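Transcobalamin-1 (Homo sapiens, PDB 4KKI) binds vitamin B12 with femtomolar affinity and protects it from the acid of the stomach. Local coordinates at residues S218-L229 with A247-Y258. Residues are numbered along the deposited sequence; the frame is centred on the assembly and turned at random.
Sequences SIYTKSLVEKIL and AMQALFVSSDYY
Helix segments 218-229 and 247-252 run in broadly opposing directions but cross well off antiparallel, their N-to-C directions 137° apart and their axes 10.8 Å at closest approach; the chain beyond 247-252 brings Tyr257 and Tyr258 back against the first helix, with Lys222 and Tyr257 nearest in backbone register. The Tyr257 ring lies along the Ser218-Lys222 turn: one face rests over Lys222 N, while CD1 meets Lys222 CB at 3.5 Å. The Thr221 and Tyr257 side chains cross at about a right angle; a chi1 of -56° turns Thr221 OG1 back to its hydrogen bond with Ile217 O and swings CG2 obliquely to Tyr257 CE2 at 3.6 Å. The phenol oxygen is hydrogen-bonded to Lys199 of helix 185-203. With an alanine in place of Tyr257, the backbone at Ser218 and Lys222 would probably lose its aromatic cover and Lys199 NZ its phenol partner. Val225 spreads its two methyls, CG2 against Ser254 OG (3.4 Å) and CG1 against both Leu251 CD2 and Tyr258 CD1. Leu229 likewise divides its branches: CD2 touches Leu251 CD1 at 3.8 Å and CD1 abuts Tyr258 CB. Ile228 CD1 packs on Ala250 CB. No hydrogen bond joins the segments; instead Tyr258 OH returns to Leu251 O (2.7 Å) from above the carbonyl plane, tying the loop to its own helix. This apolar packing joins two helices of the N-terminal alpha6-alpha6 barrel, the Ala247 side chain about 9 Å from bound cyanocobalamin.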
# COMPACT_ATOMS: atom_id res chain seq x y z
N SER A 218 21.41 -5.62 -6.48
CA SER A 218 20.89 -6.41 -7.59
C SER A 218 20.50 -7.82 -7.14
O SER A 218 19.48 -8.36 -7.58
CB SER A 218 21.93 -6.50 -8.71
OG SER A 218 22.21 -5.22 -9.26
N ILE A 219 21.32 -8.40 -6.27
CA ILE A 219 21.03 -9.72 -5.72
C ILE A 219 19.78 -9.68 -4.84
O ILE A 219 18.94 -10.58 -4.91
CB ILE A 219 22.24 -10.27 -4.92
CG1 ILE A 219 23.42 -10.51 -5.86
CG2 ILE A 219 21.87 -11.55 -4.19
CD1 ILE A 219 24.68 -10.98 -5.17
N TYR A 220 19.66 -8.63 -4.03
CA TYR A 220 18.46 -8.41 -3.23
C TYR A 220 17.22 -8.36 -4.13
O TYR A 220 16.21 -9.00 -3.84
CB TYR A 220 18.54 -7.10 -2.44
CG TYR A 220 19.53 -7.09 -1.30
CD1 TYR A 220 20.32 -8.20 -1.02
CD2 TYR A 220 19.67 -5.97 -0.49
CE1 TYR A 220 21.22 -8.19 0.03
CE2 TYR A 220 20.56 -5.95 0.56
CZ TYR A 220 21.33 -7.06 0.82
OH TYR A 220 22.23 -7.04 1.86
N THR A 221 17.32 -7.59 -5.21
CA THR A 221 16.23 -7.44 -6.16
C THR A 221 15.88 -8.78 -6.81
O THR A 221 14.71 -9.12 -6.94
CB THR A 221 16.56 -6.41 -7.26
OG1 THR A 221 16.90 -5.16 -6.66
CG2 THR A 221 15.36 -6.22 -8.17
N LYS A 222 16.91 -9.52 -7.21
CA LYS A 222 16.73 -10.84 -7.80
C LYS A 222 15.93 -11.77 -6.88
O LYS A 222 15.00 -12.43 -7.32
CB LYS A 222 18.09 -11.46 -8.13
CG LYS A 222 18.01 -12.84 -8.75
CD LYS A 222 19.38 -13.34 -9.17
CE LYS A 222 19.32 -14.75 -9.74
NZ LYS A 222 18.86 -15.74 -8.74
N SER A 223 16.32 -11.80 -5.61
CA SER A 223 15.64 -12.63 -4.62
C SER A 223 14.20 -12.19 -4.38
O SER A 223 13.29 -13.02 -4.29
CB SER A 223 16.42 -12.62 -3.30
OG SER A 223 15.74 -13.35 -2.29
N LEU A 224 13.99 -10.88 -4.29
CA LEU A 224 12.65 -10.33 -4.08
C LEU A 224 11.70 -10.62 -5.25
O LEU A 224 10.52 -10.89 -5.04
CB LEU A 224 12.72 -8.83 -3.81
CG LEU A 224 13.31 -8.43 -2.45
CD1 LEU A 224 13.42 -6.92 -2.32
CD2 LEU A 224 12.47 -9.02 -1.32
N VAL A 225 12.23 -10.56 -6.47
CA VAL A 225 11.43 -10.86 -7.66
C VAL A 225 10.97 -12.32 -7.65
O VAL A 225 9.82 -12.62 -7.94
CB VAL A 225 12.23 -10.57 -8.96
CG1 VAL A 225 11.53 -11.19 -10.17
CG2 VAL A 225 12.40 -9.08 -9.14
N GLU A 226 11.88 -13.22 -7.29
CA GLU A 226 11.56 -14.63 -7.17
C GLU A 226 10.47 -14.87 -6.13
O GLU A 226 9.53 -15.63 -6.37
CB GLU A 226 12.81 -15.43 -6.84
CG GLU A 226 13.86 -15.39 -7.94
CD GLU A 226 15.22 -15.87 -7.48
OE1 GLU A 226 15.39 -16.06 -6.26
OE2 GLU A 226 16.11 -16.04 -8.33
N LYS A 227 10.59 -14.22 -4.98
CA LYS A 227 9.60 -14.33 -3.91
C LYS A 227 8.25 -13.73 -4.32
O LYS A 227 7.20 -14.23 -3.94
CB LYS A 227 10.09 -13.66 -2.63
CG LYS A 227 11.30 -14.32 -2.00
CD LYS A 227 11.82 -13.49 -0.83
CE LYS A 227 13.03 -14.14 -0.18
NZ LYS A 227 12.66 -15.44 0.47
N ILE A 228 8.30 -12.65 -5.10
CA ILE A 228 7.08 -12.04 -5.61
C ILE A 228 6.37 -13.00 -6.57
O ILE A 228 5.18 -13.26 -6.43
CB ILE A 228 7.36 -10.69 -6.31
CG1 ILE A 228 7.67 -9.62 -5.27
CG2 ILE A 228 6.17 -10.26 -7.15
CD1 ILE A 228 8.08 -8.29 -5.88
N LEU A 229 7.12 -13.53 -7.53
CA LEU A 229 6.56 -14.46 -8.51
C LEU A 229 6.09 -15.77 -7.88
O LEU A 229 5.20 -16.43 -8.41
CB LEU A 229 7.57 -14.74 -9.62
CG LEU A 229 7.75 -13.63 -10.65
CD1 LEU A 229 8.93 -13.92 -11.56
CD2 LEU A 229 6.48 -13.46 -11.46
N ALA A 247 2.75 -5.04 -7.55
CA ALA A 247 3.60 -6.16 -7.93
C ALA A 247 3.94 -6.06 -9.41
O ALA A 247 5.08 -6.31 -9.81
CB ALA A 247 2.92 -7.49 -7.62
N MET A 248 2.96 -5.68 -10.23
CA MET A 248 3.17 -5.46 -11.65
C MET A 248 4.23 -4.38 -11.89
O MET A 248 5.10 -4.54 -12.75
CB MET A 248 1.86 -5.09 -12.36
CG MET A 248 0.81 -6.19 -12.39
SD MET A 248 -0.76 -5.66 -13.12
CE MET A 248 -0.27 -5.34 -14.81
N GLN A 249 4.15 -3.28 -11.14
CA GLN A 249 5.15 -2.22 -11.22
C GLN A 249 6.54 -2.77 -10.98
O GLN A 249 7.47 -2.49 -11.74
CB GLN A 249 4.87 -1.11 -10.20
CG GLN A 249 3.65 -0.26 -10.49
CD GLN A 249 3.60 0.97 -9.60
OE1 GLN A 249 4.62 1.60 -9.34
NE2 GLN A 249 2.41 1.30 -9.12
N ALA A 250 6.68 -3.54 -9.90
CA ALA A 250 7.97 -4.13 -9.54
C ALA A 250 8.50 -5.03 -10.66
O ALA A 250 9.69 -5.00 -10.97
CB ALA A 250 7.84 -4.91 -8.24
N LEU A 251 7.62 -5.82 -11.26
CA LEU A 251 8.01 -6.71 -12.35
C LEU A 251 8.27 -5.94 -13.64
O LEU A 251 9.09 -6.37 -14.46
CB LEU A 251 6.95 -7.80 -12.57
CG LEU A 251 6.73 -8.79 -11.42
CD1 LEU A 251 5.67 -9.81 -11.79
CD2 LEU A 251 8.04 -9.49 -11.04
N PHE A 252 7.58 -4.82 -13.82
CA PHE A 252 7.80 -3.94 -14.97
C PHE A 252 9.26 -3.49 -15.06
O PHE A 252 9.84 -3.46 -16.14
CB PHE A 252 6.91 -2.70 -14.89
CG PHE A 252 5.49 -2.92 -15.33
CD1 PHE A 252 5.08 -4.17 -15.78
CD2 PHE A 252 4.58 -1.88 -15.32
CE1 PHE A 252 3.77 -4.37 -16.19
CE2 PHE A 252 3.28 -2.08 -15.73
CZ PHE A 252 2.87 -3.32 -16.16
N VAL A 253 9.84 -3.15 -13.91
CA VAL A 253 11.17 -2.56 -13.89
C VAL A 253 12.27 -3.58 -13.60
O VAL A 253 13.45 -3.22 -13.51
CB VAL A 253 11.26 -1.42 -12.84
CG1 VAL A 253 10.16 -0.40 -13.08
CG2 VAL A 253 11.19 -1.99 -11.43
N SER A 254 11.90 -4.85 -13.46
CA SER A 254 12.86 -5.88 -13.09
C SER A 254 12.85 -7.08 -14.04
O SER A 254 12.91 -8.23 -13.60
CB SER A 254 12.65 -6.32 -11.64
OG SER A 254 11.34 -6.81 -11.43
N SER A 255 12.79 -6.81 -15.34
CA SER A 255 12.78 -7.86 -16.35
C SER A 255 14.11 -8.60 -16.44
O SER A 255 14.23 -9.60 -17.13
CB SER A 255 12.44 -7.28 -17.72
OG SER A 255 11.96 -5.96 -17.60
N ASP A 256 15.11 -8.11 -15.72
CA ASP A 256 16.42 -8.73 -15.68
C ASP A 256 16.39 -10.08 -14.98
O ASP A 256 17.27 -10.91 -15.17
CB ASP A 256 17.40 -7.82 -14.94
CG ASP A 256 17.83 -6.63 -15.76
OD1 ASP A 256 17.33 -6.46 -16.89
OD2 ASP A 256 18.67 -5.86 -15.26
N TYR A 257 15.36 -10.29 -14.16
CA TYR A 257 15.37 -11.41 -13.23
C TYR A 257 14.28 -12.43 -13.49
O TYR A 257 14.01 -13.28 -12.64
CB TYR A 257 15.29 -10.88 -11.79
CG TYR A 257 16.23 -9.74 -11.52
CD1 TYR A 257 17.56 -9.96 -11.21
CD2 TYR A 257 15.79 -8.42 -11.57
CE1 TYR A 257 18.43 -8.92 -10.95
CE2 TYR A 257 16.65 -7.36 -11.32
CZ TYR A 257 17.97 -7.62 -11.01
OH TYR A 257 18.83 -6.57 -10.76
N TYR A 258 13.70 -12.39 -14.67
CA TYR A 258 12.72 -13.39 -15.05
C TYR A 258 12.53 -13.48 -16.56
O TYR A 258 12.79 -12.52 -17.29
CB TYR A 258 11.39 -13.14 -14.33
CG TYR A 258 10.64 -11.91 -14.77
CD1 TYR A 258 10.84 -10.69 -14.13
CD2 TYR A 258 9.74 -11.96 -15.81
CE1 TYR A 258 10.15 -9.57 -14.53
CE2 TYR A 258 9.05 -10.84 -16.21
CZ TYR A 258 9.26 -9.65 -15.57
OH TYR A 258 8.58 -8.54 -15.98